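Local coordinates for possible metal-dependent hydrolase (Veillonella parvula, PDB 3RPC), which probably works as a zinc-dependent hydrolase of the metallo-beta-lactamase superfamily, with two zinc ions at its likely active centre and an unidentified substrate, at residues A[43-48]-A[195-200]; A[132-137]-A[199-204]; A[191-196]-A[232-237]. One frame throughout, in Å; residues are numbered along the deposited sequence.

In the fold
Residues 43-48 come first, in the long loop between strand 22-26 and helix 58-62. Contact 1 brings this loop against 195-200 across 146 intervening residues. Contact 2 starts later, at 132-137, which runs into helix 135-138, and ends on 199-204, so contacts 1 and 2 finish on the same stretch and share F199 and E200. Contact 3 runs from 191-196 to 232-237, closing a much shorter loop. It begins where contact 1 ends, and its segments alternate with those of contact 2. The loop after strand 186-190 is thus the hub. It ties the outer 43-48 loop, the H132 zinc ligand and the loop after strand 221-225 together.

Contact 1: A[43-48]-A[195-200]; sequences FNYQQR and QILGFE
Q195 meets F43 through the backbone: F43 N donates to Q195 O at 3.0 Å. Beside this bond the two CB atoms, of F43 and Q195, lie 4.0 Å apart. The F43 ring does not follow. Its CG is anti to the backbone N (chi1 -179°), which carries the ring away from 195-200 and onto A234. The Q195 amide also turns elsewhere, with NE2 donating to D201 O. I196 directs its CB away from 43-48 and starts a type II turn, closed by F199 N bonding to I196 O. L197 is next in this turn. Its CD2 lies alongside the F43 backbone, 4.0 Å from F43 N. Its CD1 makes the apolar part of the contact, reaching Y45 CD2 at 3.7 Å. The L197 and Y45 side chains cross at about a right angle. The Q46 amide covers one face of the Y45 ring. G198 takes the third place of the turn with a positive phi of 88°. On the other segment, N44 to Q47 form a type I turn. This is a surface contact between two loops: one links strand 22-26 to helix 58-62, the other strand 186-190 to helix 207-216.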
loop_
_atom_site.group_PDB
_atom_site.type_symbol
_atom_site.label_atom_id
_atom_site.label_comp_id
_atom_site.label_asym_id
_atom_site.label_seq_id
_atom_site.Cartn_x
_atom_site.Cartn_y
_atom_site.Cartn_z
ATOM N N PHE A 43 10.589 19.088 13.793
ATOM C CA PHE A 43 11.420 20.197 13.353
ATOM C C PHE A 43 10.729 21.537 13.638
ATOM O O PHE A 43 9.556 21.732 13.302
ATOM C CB PHE A 43 11.692 20.009 11.854
ATOM C CG PHE A 43 12.572 21.065 11.234
ATOM C CD1 PHE A 43 13.955 20.973 11.316
ATOM C CD2 PHE A 43 12.023 22.122 10.540
ATOM C CE1 PHE A 43 14.762 21.926 10.720
ATOM C CE2 PHE A 43 12.821 23.088 9.946
ATOM C CZ PHE A 43 14.200 22.992 10.038
ATOM N N ASN A 44 11.445 22.452 14.279
ATOM C CA ASN A 44 10.946 23.807 14.506
ATOM C C ASN A 44 9.646 23.814 15.325
ATOM O O ASN A 44 8.732 24.587 15.039
ATOM C CB ASN A 44 10.730 24.498 13.150
ATOM C CG ASN A 44 10.394 25.974 13.270
ATOM O OD1 ASN A 44 10.881 26.675 14.154
ATOM N ND2 ASN A 44 9.543 26.451 12.367
ATOM N N TYR A 45 9.567 22.957 16.341
ATOM C CA TYR A 45 8.330 22.793 17.111
ATOM C C TYR A 45 7.916 24.057 17.854
ATOM O O TYR A 45 6.750 24.191 18.242
ATOM C CB TYR A 45 8.424 21.615 18.089
ATOM C CG TYR A 45 9.426 21.798 19.211
ATOM C CD1 TYR A 45 9.077 22.458 20.388
ATOM C CD2 TYR A 45 10.709 21.286 19.105
ATOM C CE1 TYR A 45 9.992 22.613 21.416
ATOM C CE2 TYR A 45 11.627 21.439 20.125
ATOM C CZ TYR A 45 11.264 22.099 21.277
ATOM O OH TYR A 45 12.193 22.238 22.282
ATOM N N GLN A 46 8.850 24.984 18.051
ATOM C CA GLN A 46 8.557 26.226 18.775
ATOM C C GLN A 46 7.599 27.143 18.016
ATOM O O GLN A 46 6.933 27.996 18.608
ATOM C CB GLN A 46 9.852 26.978 19.099
ATOM C CG GLN A 46 10.786 26.236 20.045
ATOM C CD GLN A 46 11.851 25.430 19.323
ATOM O OE1 GLN A 46 11.684 25.040 18.159
ATOM N NE2 GLN A 46 12.963 25.182 20.012
ATOM N N GLN A 47 7.526 26.960 16.704
ATOM C CA GLN A 47 6.736 27.827 15.844
ATOM C C GLN A 47 5.267 27.407 15.837
ATOM O O GLN A 47 4.943 26.230 15.662
ATOM C CB GLN A 47 7.309 27.802 14.425
ATOM C CG GLN A 47 6.521 28.612 13.409
ATOM C CD GLN A 47 7.414 29.540 12.611
ATOM O OE1 GLN A 47 8.363 29.099 11.956
ATOM N NE2 GLN A 47 7.133 30.838 12.684
ATOM N N ARG A 48 4.379 28.378 16.040
ATOM C CA ARG A 48 2.945 28.103 16.015
ATOM C C ARG A 48 2.452 27.934 14.578
ATOM O O ARG A 48 3.120 28.341 13.630
ATOM C CB ARG A 48 2.180 29.221 16.736
ATOM C CG ARG A 48 2.553 29.342 18.218
ATOM C CD ARG A 48 1.640 30.295 18.987
ATOM N NE ARG A 48 0.238 29.888 18.937
ATOM C CZ ARG A 48 -0.302 28.955 19.713
ATOM N NH1 ARG A 48 -1.593 28.663 19.591
ATOM N NH2 ARG A 48 0.433 28.316 20.610
ATOM N N GLN A 195 9.794 17.191 8.847
ATOM C CA GLN A 195 10.800 16.393 9.549
ATOM C C GLN A 195 10.531 16.272 11.037
ATOM O O GLN A 195 9.912 17.146 11.656
ATOM C CB GLN A 195 12.195 16.960 9.311
ATOM C CG GLN A 195 12.639 16.820 7.888
ATOM C CD GLN A 195 14.116 17.105 7.713
ATOM O OE1 GLN A 195 14.533 18.248 7.719
ATOM N NE2 GLN A 195 14.913 16.051 7.558
ATOM N N ILE A 196 11.047 15.183 11.599
ATOM C CA ILE A 196 10.880 14.844 13.000
ATOM C C ILE A 196 12.234 14.953 13.671
ATOM O O ILE A 196 13.242 14.597 13.066
ATOM C CB ILE A 196 10.409 13.383 13.149
ATOM C CG1 ILE A 196 9.202 13.091 12.237
ATOM C CG2 ILE A 196 10.092 13.071 14.613
ATOM C CD1 ILE A 196 7.984 13.948 12.510
ATOM N N LEU A 197 12.272 15.443 14.908
ATOM C CA LEU A 197 13.536 15.540 15.626
ATOM C C LEU A 197 14.149 14.153 15.782
ATOM O O LEU A 197 13.460 13.181 16.106
ATOM C CB LEU A 197 13.343 16.219 16.985
ATOM C CG LEU A 197 12.803 17.655 16.986
ATOM C CD1 LEU A 197 12.560 18.128 18.414
ATOM C CD2 LEU A 197 13.744 18.599 16.256
ATOM N N GLY A 198 15.450 14.056 15.522
ATOM C CA GLY A 198 16.162 12.802 15.684
ATOM C C GLY A 198 16.148 11.882 14.479
ATOM O O GLY A 198 16.725 10.797 14.528
ATOM N N PHE A 199 15.503 12.306 13.394
ATOM C CA PHE A 199 15.430 11.507 12.164
ATOM C C PHE A 199 15.882 12.317 10.949
ATOM O O PHE A 199 15.512 13.476 10.804
ATOM C CB PHE A 199 14.009 10.973 11.928
ATOM C CG PHE A 199 13.548 9.982 12.962
ATOM C CD1 PHE A 199 13.044 10.412 14.182
ATOM C CD2 PHE A 199 13.624 8.619 12.711
ATOM C CE1 PHE A 199 12.626 9.494 15.138
ATOM C CE2 PHE A 199 13.204 7.695 13.658
ATOM C CZ PHE A 199 12.708 8.131 14.871
ATOM N N GLU A 200 16.660 11.693 10.069
ATOM C CA GLU A 200 17.310 12.379 8.944
ATOM C C GLU A 200 16.432 12.699 7.731
ATOM O O GLU A 200 16.653 13.695 7.033
ATOM C CB GLU A 200 18.488 11.536 8.447
ATOM C CG GLU A 200 19.567 11.291 9.475
ATOM C CD GLU A 200 20.850 10.782 8.841
ATOM O OE1 GLU A 200 20.854 10.583 7.608
ATOM O OE2 GLU A 200 21.847 10.588 9.574
#

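Contact 2: A[132-137]-A[199-204]; sequences HGTVEM and FEDSII. With ZN (zinc ion), chain E.
H132 is held at both nitrogens of its ring. NE2 binds zinc at 2.1 Å, while ND1 donates to I203 O at 2.9 Å. I203 O lies 8° out of the imidazole plane, so the bond uses the ring edge and fixes the rotation of the ligand. The I203 carbonyl is therefore a second-shell group for the metal. H72, H74, D168 and a water complete the coordination of this zinc. Two isoleucines pack near the same ring. I203 CD1 lies 3.6 Å from H132 CE1, and I204 CG2 approaches the same carbon obliquely.

The metal site follows the metallo-beta-lactamase fold. H72, H74, D76 and H77 form the HxHxDH motif, H132 is the next histidine ligand, and D168 is shared by the two zinc ions.

Further out, selenomethionine M137 packs beside I203. Its extended chain brings SE to 3.6 Å from I203 CG2, the two side chains crossing at about a right angle. The CE methyl goes on to the backbone of D201 and S202, 3.8 Å from D201 C. M137 and F199 slide past each other in opposite directions, with CE against F199 CB and CG against F199 CD2.

T134 stands at the N-cap of helix 135-138. Its OG1 accepts a weak bond from M137 N. A water joins this same OG1 to D201 OD2, donating to the carboxylate at 2.8 Å. T134 CG2 also touches D201 CB. S202 OG accepts from I204 N at 3.0 Å, an ST turn, and bonds to A194 O, which ties the turn back to an earlier part of the same loop. V135 packs on S173 of the second subunit.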
loop_
_atom_site.group_PDB
_atom_site.type_symbol
_atom_site.label_atom_id
_atom_site.label_comp_id
_atom_site.label_asym_id
_atom_site.label_seq_id
_atom_site.Cartn_x
_atom_site.Cartn_y
_atom_site.Cartn_z
ATOM N N HIS A 132 3.599 7.290 4.904
ATOM C CA HIS A 132 3.810 8.618 5.489
ATOM C C HIS A 132 5.074 8.605 6.355
ATOM O O HIS A 132 5.038 8.993 7.528
ATOM C CB HIS A 132 2.560 8.957 6.330
ATOM C CG HIS A 132 2.338 10.420 6.605
ATOM N ND1 HIS A 132 3.263 11.406 6.329
ATOM C CD2 HIS A 132 1.271 11.050 7.148
ATOM C CE1 HIS A 132 2.772 12.581 6.691
ATOM N NE2 HIS A 132 1.565 12.391 7.195
ATOM N N GLY A 133 6.187 8.154 5.770
ATOM C CA GLY A 133 7.436 7.955 6.490
ATOM C C GLY A 133 8.261 6.846 5.865
ATOM O O GLY A 133 7.755 6.053 5.073
ATOM N N THR A 134 9.549 6.801 6.207
ATOM C CA THR A 134 10.426 5.750 5.717
ATOM C C THR A 134 10.222 4.465 6.508
ATOM O O THR A 134 9.581 4.458 7.559
ATOM C CB THR A 134 11.891 6.155 5.892
ATOM O OG1 THR A 134 12.143 6.354 7.284
ATOM C CG2 THR A 134 12.179 7.438 5.133
ATOM N N VAL A 135 10.802 3.376 6.008
ATOM C CA VAL A 135 10.718 2.089 6.692
ATOM C C VAL A 135 11.247 2.179 8.116
ATOM O O VAL A 135 10.619 1.675 9.052
ATOM C CB VAL A 135 11.475 0.989 5.933
ATOM C CG1 VAL A 135 11.561 -0.286 6.769
ATOM C CG2 VAL A 135 10.807 0.714 4.610
ATOM N N GLU A 136 12.395 2.833 8.278
ATOM C CA GLU A 136 12.983 3.043 9.597
ATOM C C GLU A 136 12.032 3.761 10.554
ATOM O O GLU A 136 11.955 3.435 11.738
ATOM C CB GLU A 136 14.301 3.820 9.486
ATOM C CG GLU A 136 14.636 4.606 10.746
ATOM C CD GLU A 136 16.107 4.951 10.863
ATOM O OE1 GLU A 136 16.834 4.837 9.852
ATOM O OE2 GLU A 136 16.538 5.329 11.976
HETATM N N MSE A 137 11.296 4.744 10.047
HETATM C CA MSE A 137 10.348 5.449 10.898
HETATM C C MSE A 137 9.188 4.558 11.307
HETATM O O MSE A 137 8.700 4.642 12.435
HETATM C CB MSE A 137 9.810 6.693 10.200
HETATM C CG MSE A 137 10.868 7.715 9.888
HETATM SE SE MSE A 137 10.005 9.211 9.005
HETATM C CE MSE A 137 11.521 10.426 8.920
ATOM N N PHE A 199 15.503 12.306 13.394
ATOM C CA PHE A 199 15.430 11.507 12.164
ATOM C C PHE A 199 15.882 12.317 10.949
ATOM O O PHE A 199 15.512 13.476 10.804
ATOM C CB PHE A 199 14.009 10.973 11.928
ATOM C CG PHE A 199 13.548 9.982 12.962
ATOM C CD1 PHE A 199 13.044 10.412 14.182
ATOM C CD2 PHE A 199 13.624 8.619 12.711
ATOM C CE1 PHE A 199 12.626 9.494 15.138
ATOM C CE2 PHE A 199 13.204 7.695 13.658
ATOM C CZ PHE A 199 12.708 8.131 14.871
ATOM N N GLU A 200 16.660 11.693 10.069
ATOM C CA GLU A 200 17.310 12.379 8.944
ATOM C C GLU A 200 16.432 12.699 7.731
ATOM O O GLU A 200 16.653 13.695 7.033
ATOM C CB GLU A 200 18.488 11.536 8.447
ATOM C CG GLU A 200 19.567 11.291 9.475
ATOM C CD GLU A 200 20.850 10.782 8.841
ATOM O OE1 GLU A 200 20.854 10.583 7.608
ATOM O OE2 GLU A 200 21.847 10.588 9.574
ATOM N N ASP A 201 15.475 11.829 7.450
ATOM C CA ASP A 201 14.688 11.946 6.226
ATOM C C ASP A 201 13.370 12.680 6.484
ATOM O O ASP A 201 13.311 13.535 7.357
ATOM C CB ASP A 201 14.467 10.561 5.625
ATOM C CG ASP A 201 15.768 9.920 5.178
ATOM O OD1 ASP A 201 16.548 10.617 4.498
ATOM O OD2 ASP A 201 16.017 8.740 5.525
ATOM N N SER A 202 12.326 12.362 5.733
ATOM C CA SER A 202 11.058 13.081 5.888
ATOM C C SER A 202 9.869 12.129 5.905
ATOM O O SER A 202 9.945 11.004 5.416
ATOM C CB SER A 202 10.904 14.107 4.761
ATOM O OG SER A 202 9.648 14.775 4.798
ATOM N N ILE A 203 8.766 12.588 6.478
ATOM C CA ILE A 203 7.505 11.861 6.379
ATOM C C ILE A 203 6.730 12.162 5.100
ATOM O O ILE A 203 5.713 11.523 4.836
ATOM C CB ILE A 203 6.598 12.139 7.586
ATOM C CG1 ILE A 203 6.309 13.643 7.696
ATOM C CG2 ILE A 203 7.245 11.592 8.861
ATOM C CD1 ILE A 203 5.286 14.009 8.780
ATOM N N ILE A 204 7.168 13.157 4.329
ATOM C CA ILE A 204 6.560 13.432 3.032
ATOM C C ILE A 204 7.674 13.649 2.015
ATOM O O ILE A 204 8.805 13.219 2.235
ATOM C CB ILE A 204 5.563 14.629 3.054
ATOM C CG1 ILE A 204 6.225 15.917 3.554
ATOM C CG2 ILE A 204 4.359 14.300 3.948
ATOM C CD1 ILE A 204 5.320 17.174 3.452
HETATM ZN ZN ZN E . -0.053 13.779 7.404
HETATM O O HOH W 1 14.785 7.132 7.386
HETATM O O HOH W 2 0.143 15.677 8.013
#

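Contact 3: A[191-196]-A[232-237]; sequences TGYAQI and HTATSR
The CB of A194 sits over the face of the H232 ring. It lies 3.8 Å from the ring centroid and 11° off the ring normal, a clear CH-pi contact. H232 CG is placed between its own backbone N and carbonyl carbon (chi1 62°), which turns the ring under this methyl. Q195 O lies at the edge of the same ring. The ring also meets F39.

Y193 and T235 pass each other at a slant. T235 OG1 comes close to Y193 CB, at 3.1 Å. T235 CG2 is anti to its backbone N and heads for T191 O. The methyl of A234 lies near the plane of the Y193 ring, at its edge, with CB 4.4 Å from CD2 of Y193. On its other contact this methyl reaches Q195 OE1 at 3.4 Å. T233 CG2 packs on the backbone of G192, whose lack of a side chain lets the two chains come close.

The segments follow strands 186-190 and 221-225, parallel neighbours in one of the two mixed sheets of the metallo-beta-lactamase fold. Here the chains run on as loops, joined by a single beta bridge, A194 with T233. Three backbone bonds hold them: T235 N to G192 O at 3.0 Å, A234 N to Y193 O, and Q195 N to H232 O. H232 O also receives a CA-H...O contact from A194 CA, at 3.2 Å.

Beyond T235, S236 is the N-cap of helix 237-246. Its OG caps a backbone N, and its own N bonds to D239 OD2, consistent with a capping box. R237 forms salt bridges with D228 and D258, while T191 and T235 both touch V240 of this helix.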
loop_
_atom_site.group_PDB
_atom_site.type_symbol
_atom_site.label_atom_id
_atom_site.label_comp_id
_atom_site.label_asym_id
_atom_site.label_seq_id
_atom_site.Cartn_x
_atom_site.Cartn_y
_atom_site.Cartn_z
ATOM N N THR A 191 5.456 18.756 -0.910
ATOM C CA THR A 191 6.916 18.808 -1.007
ATOM C C THR A 191 7.583 19.621 0.095
ATOM O O THR A 191 8.742 20.027 -0.046
ATOM C CB THR A 191 7.366 19.360 -2.378
ATOM O OG1 THR A 191 6.923 20.721 -2.530
ATOM C CG2 THR A 191 6.791 18.526 -3.502
ATOM N N GLY A 192 6.871 19.828 1.197
ATOM C CA GLY A 192 7.403 20.589 2.309
ATOM C C GLY A 192 8.443 19.877 3.163
ATOM O O GLY A 192 9.010 20.480 4.071
ATOM N N TYR A 193 8.695 18.596 2.893
ATOM C CA TYR A 193 9.765 17.874 3.579
ATOM C C TYR A 193 9.654 18.024 5.101
ATOM O O TYR A 193 10.591 18.458 5.790
ATOM C CB TYR A 193 11.120 18.356 3.066
ATOM C CG TYR A 193 12.270 17.384 3.215
ATOM C CD1 TYR A 193 12.307 16.204 2.486
ATOM C CD2 TYR A 193 13.346 17.679 4.048
ATOM C CE1 TYR A 193 13.387 15.324 2.602
ATOM C CE2 TYR A 193 14.424 16.821 4.169
ATOM C CZ TYR A 193 14.432 15.650 3.447
ATOM O OH TYR A 193 15.514 14.796 3.575
ATOM N N ALA A 194 8.485 17.658 5.619
ATOM C CA ALA A 194 8.230 17.680 7.051
ATOM C C ALA A 194 9.187 16.726 7.764
ATOM O O ALA A 194 9.352 15.575 7.340
ATOM C CB ALA A 194 6.785 17.293 7.322
ATOM N N GLN A 195 9.794 17.191 8.847
ATOM C CA GLN A 195 10.800 16.393 9.549
ATOM C C GLN A 195 10.531 16.272 11.037
ATOM O O GLN A 195 9.912 17.146 11.656
ATOM C CB GLN A 195 12.195 16.960 9.311
ATOM C CG GLN A 195 12.639 16.820 7.888
ATOM C CD GLN A 195 14.116 17.105 7.713
ATOM O OE1 GLN A 195 14.533 18.248 7.719
ATOM N NE2 GLN A 195 14.913 16.051 7.558
ATOM N N ILE A 196 11.047 15.183 11.599
ATOM C CA ILE A 196 10.880 14.844 13.000
ATOM C C ILE A 196 12.234 14.953 13.671
ATOM O O ILE A 196 13.242 14.597 13.066
ATOM C CB ILE A 196 10.409 13.383 13.149
ATOM C CG1 ILE A 196 9.202 13.091 12.237
ATOM C CG2 ILE A 196 10.092 13.071 14.613
ATOM C CD1 ILE A 196 7.984 13.948 12.510
ATOM N N HIS A 232 6.851 22.145 10.818
ATOM C CA HIS A 232 7.935 21.182 10.613
ATOM C C HIS A 232 8.332 20.912 9.164
ATOM O O HIS A 232 9.213 20.094 8.913
ATOM C CB HIS A 232 7.674 19.867 11.365
ATOM C CG HIS A 232 6.440 19.134 10.930
ATOM N ND1 HIS A 232 5.371 19.758 10.323
ATOM C CD2 HIS A 232 6.099 17.826 11.037
ATOM C CE1 HIS A 232 4.427 18.867 10.067
ATOM N NE2 HIS A 232 4.842 17.688 10.494
ATOM N N THR A 233 7.714 21.618 8.224
ATOM C CA THR A 233 8.085 21.487 6.821
ATOM C C THR A 233 9.377 22.268 6.557
ATOM O O THR A 233 9.369 23.509 6.457
ATOM C CB THR A 233 6.941 21.925 5.890
ATOM O OG1 THR A 233 6.275 23.081 6.434
ATOM C CG2 THR A 233 5.927 20.821 5.797
ATOM N N ALA A 234 10.476 21.526 6.468
ATOM C CA ALA A 234 11.818 22.088 6.397
ATOM C C ALA A 234 12.196 22.580 5.008
ATOM O O ALA A 234 13.251 23.184 4.828
ATOM C CB ALA A 234 12.817 21.054 6.874
ATOM N N THR A 235 11.335 22.328 4.032
ATOM C CA THR A 235 11.548 22.806 2.672
ATOM C C THR A 235 10.447 23.808 2.336
ATOM O O THR A 235 9.256 23.476 2.385
ATOM C CB THR A 235 11.533 21.656 1.671
ATOM O OG1 THR A 235 12.669 20.808 1.917
ATOM C CG2 THR A 235 11.580 22.178 0.234
ATOM N N SER A 236 10.853 25.029 1.997
ATOM C CA SER A 236 9.938 26.146 1.769
ATOM C C SER A 236 9.694 26.373 0.279
ATOM O O SER A 236 10.361 25.778 -0.563
ATOM C CB SER A 236 10.559 27.415 2.349
ATOM O OG SER A 236 11.753 27.734 1.647
ATOM N N ARG A 237 8.748 27.241 -0.067
ATOM C CA ARG A 237 8.591 27.615 -1.469
ATOM C C ARG A 237 9.898 28.189 -2.028
ATOM O O ARG A 237 10.282 27.887 -3.164
ATOM C CB ARG A 237 7.485 28.652 -1.636
ATOM C CG ARG A 237 6.069 28.128 -1.516
ATOM C CD ARG A 237 5.148 29.273 -1.898
ATOM N NE ARG A 237 3.747 28.892 -1.982
ATOM C CZ ARG A 237 2.893 28.931 -0.970
ATOM N NH1 ARG A 237 1.642 28.557 -1.186
ATOM N NH2 ARG A 237 3.286 29.326 0.238
#